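Local coordinates for protein hypoxanthine-guanine-xanthine phosphoribosyltransferase (PDB 1HGX) that salvages purine bases for a parasite by joining guanine, hypoxanthine or xanthine to phosphoribosyl diphosphate, giving GMP, IMP or XMP, at residues 7-17 against 168-178. Residues are numbered along the deposited sequence; the frame is centred on the assembly and turned at random.
Sequences MDDLERVLYNQ and YRNLPVIGILK
Arg12 swings CG into the slot between its backbone N and carbonyl carbon (chi1 57°) and then runs extended, while Ile176 carries CG1 anti to its own carbonyl carbon (chi1 -65°) and continues extended to CD1. The two side chains run alongside each other in the same direction, and Ile176 CD1 sits over the centre of the guanidinium face, 3.4 Å from Arg12 CZ; Arg12 NH2 makes its salt bridge to Glu153. The backbones pair antiparallel: Glu11 N reaches Ile176 O at 2.8 Å, almost straight, and Ile176 N returns to Arg12 O. A classic bulge follows, where Leu14 N (2.8 Å) and Tyr15 N (3.3 Å) both donate to Ile174 O, and Tyr15 O takes Ile174 N. Gly175 leaves room for Leu10, whose CD1 lies 3.5 Å from Gly175 CA, while Leu10 CD2 presses tightly on Leu171 CD2. Lys178 stretches out so that NZ meets Asp8 O at 2.8 Å, nearly in line with the carbonyl. Tyr168 OH donates to Asp9 OD2 (2.8 Å) from above the carboxylate plane, with ring and carboxylate 78° apart. Within this chain, strand 10-15 is the outer strand of a three-stranded antiparallel sheet whose middle strand, 174-177, also pairs with 157-158 beside the GMP pocket. Main-chain bonds set the register, which slips by one residue at the bulge; Lys178 and Tyr168 probably help hold the turn from Met7 to Leu10, although Met7 and Asp8 are poorly ordered.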
loop_
_atom_site.group_PDB
_atom_site.type_symbol
_atom_site.label_atom_id
_atom_site.label_comp_id
_atom_site.label_asym_id
_atom_site.label_seq_id
_atom_site.Cartn_x
_atom_site.Cartn_y
_atom_site.Cartn_z
ATOM N N MET A 7 -13.695 6.947 16.264
ATOM C CA MET A 7 -12.764 6.928 17.389
ATOM C C MET A 7 -13.513 6.647 18.688
ATOM O O MET A 7 -12.941 6.154 19.655
ATOM C CB MET A 7 -12.023 8.267 17.491
ATOM C CG MET A 7 -10.813 8.270 18.437
ATOM S SD MET A 7 -9.393 7.293 17.852
ATOM C CE MET A 7 -8.413 8.543 17.052
ATOM N N ASP A 8 -14.805 6.950 18.697
ATOM C CA ASP A 8 -15.631 6.725 19.875
ATOM C C ASP A 8 -16.008 5.259 20.060
ATOM O O ASP A 8 -16.533 4.880 21.104
ATOM C CB ASP A 8 -16.886 7.602 19.825
ATOM C CG ASP A 8 -16.587 9.069 20.092
ATOM O OD1 ASP A 8 -16.334 9.418 21.265
ATOM O OD2 ASP A 8 -16.596 9.875 19.135
ATOM N N ASP A 9 -15.745 4.439 19.044
ATOM C CA ASP A 9 -16.052 3.013 19.109
ATOM C C ASP A 9 -14.890 2.221 19.690
ATOM O O ASP A 9 -14.935 0.992 19.768
ATOM C CB ASP A 9 -16.425 2.486 17.726
ATOM C CG ASP A 9 -17.621 3.197 17.147
ATOM O OD1 ASP A 9 -18.598 3.418 17.897
ATOM O OD2 ASP A 9 -17.586 3.546 15.950
ATOM N N LEU A 10 -13.840 2.934 20.074
ATOM C CA LEU A 10 -12.667 2.316 20.667
ATOM C C LEU A 10 -12.970 2.108 22.128
ATOM O O LEU A 10 -13.501 3.003 22.775
ATOM C CB LEU A 10 -11.444 3.241 20.561
ATOM C CG LEU A 10 -10.529 3.166 19.338
ATOM C CD1 LEU A 10 -9.796 1.839 19.320
ATOM C CD2 LEU A 10 -11.343 3.340 18.075
ATOM N N GLU A 11 -12.700 0.910 22.628
ATOM C CA GLU A 11 -12.897 0.626 24.037
ATOM C C GLU A 11 -11.671 1.222 24.717
ATOM O O GLU A 11 -11.750 1.745 25.830
ATOM C CB GLU A 11 -12.961 -0.880 24.282
ATOM C CG GLU A 11 -12.997 -1.243 25.755
ATOM C CD GLU A 11 -13.019 -2.728 25.981
ATOM O OE1 GLU A 11 -14.022 -3.358 25.596
ATOM O OE2 GLU A 11 -12.040 -3.264 26.544
ATOM N N ARG A 12 -10.531 1.112 24.036
ATOM C CA ARG A 12 -9.266 1.654 24.509
ATOM C C ARG A 12 -8.167 1.514 23.473
ATOM O O ARG A 12 -8.239 0.677 22.571
ATOM C CB ARG A 12 -8.821 1.027 25.829
ATOM C CG ARG A 12 -8.674 -0.463 25.834
ATOM C CD ARG A 12 -8.534 -0.887 27.274
ATOM N NE ARG A 12 -8.614 -2.326 27.475
ATOM C CZ ARG A 12 -7.581 -3.155 27.360
ATOM N NH1 ARG A 12 -6.377 -2.698 27.028
ATOM N NH2 ARG A 12 -7.737 -4.435 27.656
ATOM N N VAL A 13 -7.174 2.382 23.588
ATOM C CA VAL A 13 -6.042 2.401 22.681
ATOM C C VAL A 13 -4.956 1.546 23.290
ATOM O O VAL A 13 -4.727 1.611 24.502
ATOM C CB VAL A 13 -5.494 3.827 22.526
ATOM C CG1 VAL A 13 -4.245 3.827 21.667
ATOM C CG2 VAL A 13 -6.563 4.740 21.936
ATOM N N LEU A 14 -4.335 0.707 22.470
ATOM C CA LEU A 14 -3.250 -0.140 22.929
ATOM C C LEU A 14 -1.920 0.532 22.609
ATOM O O LEU A 14 -0.992 0.501 23.411
ATOM C CB LEU A 14 -3.318 -1.517 22.267
ATOM C CG LEU A 14 -4.539 -2.394 22.577
ATOM C CD1 LEU A 14 -4.380 -3.739 21.884
ATOM C CD2 LEU A 14 -4.693 -2.596 24.086
ATOM N N TYR A 15 -1.830 1.137 21.427
ATOM C CA TYR A 15 -0.605 1.817 20.991
ATOM C C TYR A 15 -0.985 3.034 20.187
ATOM O O TYR A 15 -1.886 2.971 19.359
ATOM C CB TYR A 15 0.261 0.894 20.118
ATOM C CG TYR A 15 0.679 -0.368 20.823
ATOM C CD1 TYR A 15 1.666 -0.347 21.805
ATOM C CD2 TYR A 15 0.025 -1.566 20.576
ATOM C CE1 TYR A 15 1.979 -1.486 22.528
ATOM C CE2 TYR A 15 0.333 -2.707 21.293
ATOM C CZ TYR A 15 1.305 -2.660 22.268
ATOM O OH TYR A 15 1.585 -3.795 22.992
ATOM N N ASN A 16 -0.341 4.155 20.475
ATOM C CA ASN A 16 -0.606 5.397 19.755
ATOM C C ASN A 16 0.349 5.516 18.562
ATOM O O ASN A 16 1.276 4.720 18.433
ATOM C CB ASN A 16 -0.485 6.611 20.691
ATOM C CG ASN A 16 0.861 6.689 21.381
ATOM O OD1 ASN A 16 1.898 6.806 20.731
ATOM N ND2 ASN A 16 0.852 6.620 22.707
ATOM N N GLN A 17 0.154 6.530 17.727
ATOM C CA GLN A 17 0.991 6.700 16.540
ATOM C C GLN A 17 2.473 6.814 16.885
ATOM O O GLN A 17 3.323 6.319 16.147
ATOM C CB GLN A 17 0.511 7.891 15.697
ATOM C CG GLN A 17 0.926 7.850 14.206
ATOM C CD GLN A 17 0.443 6.595 13.457
ATOM O OE1 GLN A 17 1.249 5.762 13.029
ATOM N NE2 GLN A 17 -0.850 6.470 13.285
ATOM N N TYR A 168 -12.719 1.965 10.232
ATOM C CA TYR A 168 -11.633 2.090 11.212
ATOM C C TYR A 168 -10.168 1.978 10.766
ATOM O O TYR A 168 -9.270 2.145 11.584
ATOM C CB TYR A 168 -11.890 1.152 12.400
ATOM C CG TYR A 168 -13.317 1.187 12.931
ATOM C CD1 TYR A 168 -13.891 2.365 13.400
ATOM C CD2 TYR A 168 -14.081 0.028 12.975
ATOM C CE1 TYR A 168 -15.195 2.385 13.906
ATOM C CE2 TYR A 168 -15.380 0.035 13.476
ATOM C CZ TYR A 168 -15.928 1.210 13.943
ATOM O OH TYR A 168 -17.201 1.188 14.469
ATOM N N ARG A 169 -9.918 1.734 9.482
ATOM C CA ARG A 169 -8.546 1.618 8.965
ATOM C C ARG A 169 -7.733 2.871 9.178
ATOM O O ARG A 169 -6.527 2.805 9.372
ATOM C CB ARG A 169 -8.540 1.409 7.454
ATOM C CG ARG A 169 -9.108 0.138 6.966
ATOM C CD ARG A 169 -8.876 0.040 5.474
ATOM N NE ARG A 169 -9.486 -1.177 4.972
ATOM C CZ ARG A 169 -10.753 -1.265 4.595
ATOM N NH1 ARG A 169 -11.539 -0.198 4.647
ATOM N NH2 ARG A 169 -11.246 -2.436 4.223
ATOM N N ASN A 170 -8.392 4.008 9.009
ATOM C CA ASN A 170 -7.766 5.324 9.122
ATOM C C ASN A 170 -7.319 5.764 10.516
ATOM O O ASN A 170 -6.563 6.728 10.640
ATOM C CB ASN A 170 -8.696 6.391 8.535
ATOM C CG ASN A 170 -9.993 6.523 9.313
ATOM O OD1 ASN A 170 -10.836 5.626 9.286
ATOM N ND2 ASN A 170 -10.156 7.630 10.012
ATOM N N LEU A 171 -7.803 5.098 11.563
ATOM C CA LEU A 171 -7.417 5.453 12.928
ATOM C C LEU A 171 -5.904 5.416 13.066
ATOM O O LEU A 171 -5.261 4.462 12.633
ATOM C CB LEU A 171 -8.043 4.486 13.929
ATOM C CG LEU A 171 -9.417 4.875 14.468
ATOM C CD1 LEU A 171 -10.295 5.469 13.381
ATOM C CD2 LEU A 171 -10.061 3.664 15.076
ATOM N N PRO A 172 -5.311 6.454 13.663
ATOM C CA PRO A 172 -3.859 6.527 13.841
ATOM C C PRO A 172 -3.323 5.691 15.015
ATOM O O PRO A 172 -2.159 5.821 15.399
ATOM C CB PRO A 172 -3.630 8.020 14.057
ATOM C CG PRO A 172 -4.837 8.419 14.831
ATOM C CD PRO A 172 -5.954 7.715 14.090
ATOM N N VAL A 173 -4.165 4.825 15.562
ATOM C CA VAL A 173 -3.785 3.993 16.694
ATOM C C VAL A 173 -4.250 2.553 16.488
ATOM O O VAL A 173 -5.029 2.254 15.585
ATOM C CB VAL A 173 -4.458 4.494 18.011
ATOM C CG1 VAL A 173 -4.071 5.934 18.313
ATOM C CG2 VAL A 173 -5.977 4.370 17.910
ATOM N N ILE A 174 -3.740 1.663 17.325
ATOM C CA ILE A 174 -4.155 0.272 17.308
ATOM C C ILE A 174 -4.977 0.184 18.598
ATOM O O ILE A 174 -4.502 0.562 19.668
ATOM C CB ILE A 174 -2.935 -0.667 17.351
ATOM C CG1 ILE A 174 -2.237 -0.666 15.982
ATOM C CG2 ILE A 174 -3.348 -2.077 17.777
ATOM C CD1 ILE A 174 -0.915 -1.384 15.979
ATOM N N GLY A 175 -6.225 -0.248 18.497
ATOM C CA GLY A 175 -7.054 -0.324 19.684
ATOM C C GLY A 175 -8.051 -1.454 19.632
ATOM O O GLY A 175 -8.128 -2.173 18.640
ATOM N N ILE A 176 -8.826 -1.586 20.704
ATOM C CA ILE A 176 -9.834 -2.635 20.841
ATOM C C ILE A 176 -11.207 -2.118 20.447
ATOM O O ILE A 176 -11.633 -1.050 20.901
ATOM C CB ILE A 176 -9.888 -3.143 22.314
ATOM C CG1 ILE A 176 -8.558 -3.815 22.686
ATOM C CG2 ILE A 176 -11.065 -4.094 22.520
ATOM C CD1 ILE A 176 -8.398 -4.112 24.153
ATOM N N LEU A 177 -11.897 -2.881 19.611
ATOM C CA LEU A 177 -13.236 -2.524 19.152
ATOM C C LEU A 177 -14.187 -2.791 20.327
ATOM O O LEU A 177 -14.104 -3.854 20.953
ATOM C CB LEU A 177 -13.610 -3.413 17.956
ATOM C CG LEU A 177 -14.724 -3.110 16.943
ATOM C CD1 LEU A 177 -15.789 -4.176 16.999
ATOM C CD2 LEU A 177 -15.303 -1.724 17.136
ATOM N N LYS A 178 -15.034 -1.817 20.660
ATOM C CA LYS A 178 -15.999 -1.974 21.754
ATOM C C LYS A 178 -16.886 -3.175 21.489
ATOM O O LYS A 178 -17.184 -3.487 20.337
ATOM C CB LYS A 178 -16.922 -0.763 21.861
ATOM C CG LYS A 178 -16.376 0.426 22.585
ATOM C CD LYS A 178 -17.441 1.505 22.632
ATOM C CE LYS A 178 -16.896 2.784 23.222
ATOM N NZ LYS A 178 -17.930 3.847 23.306
#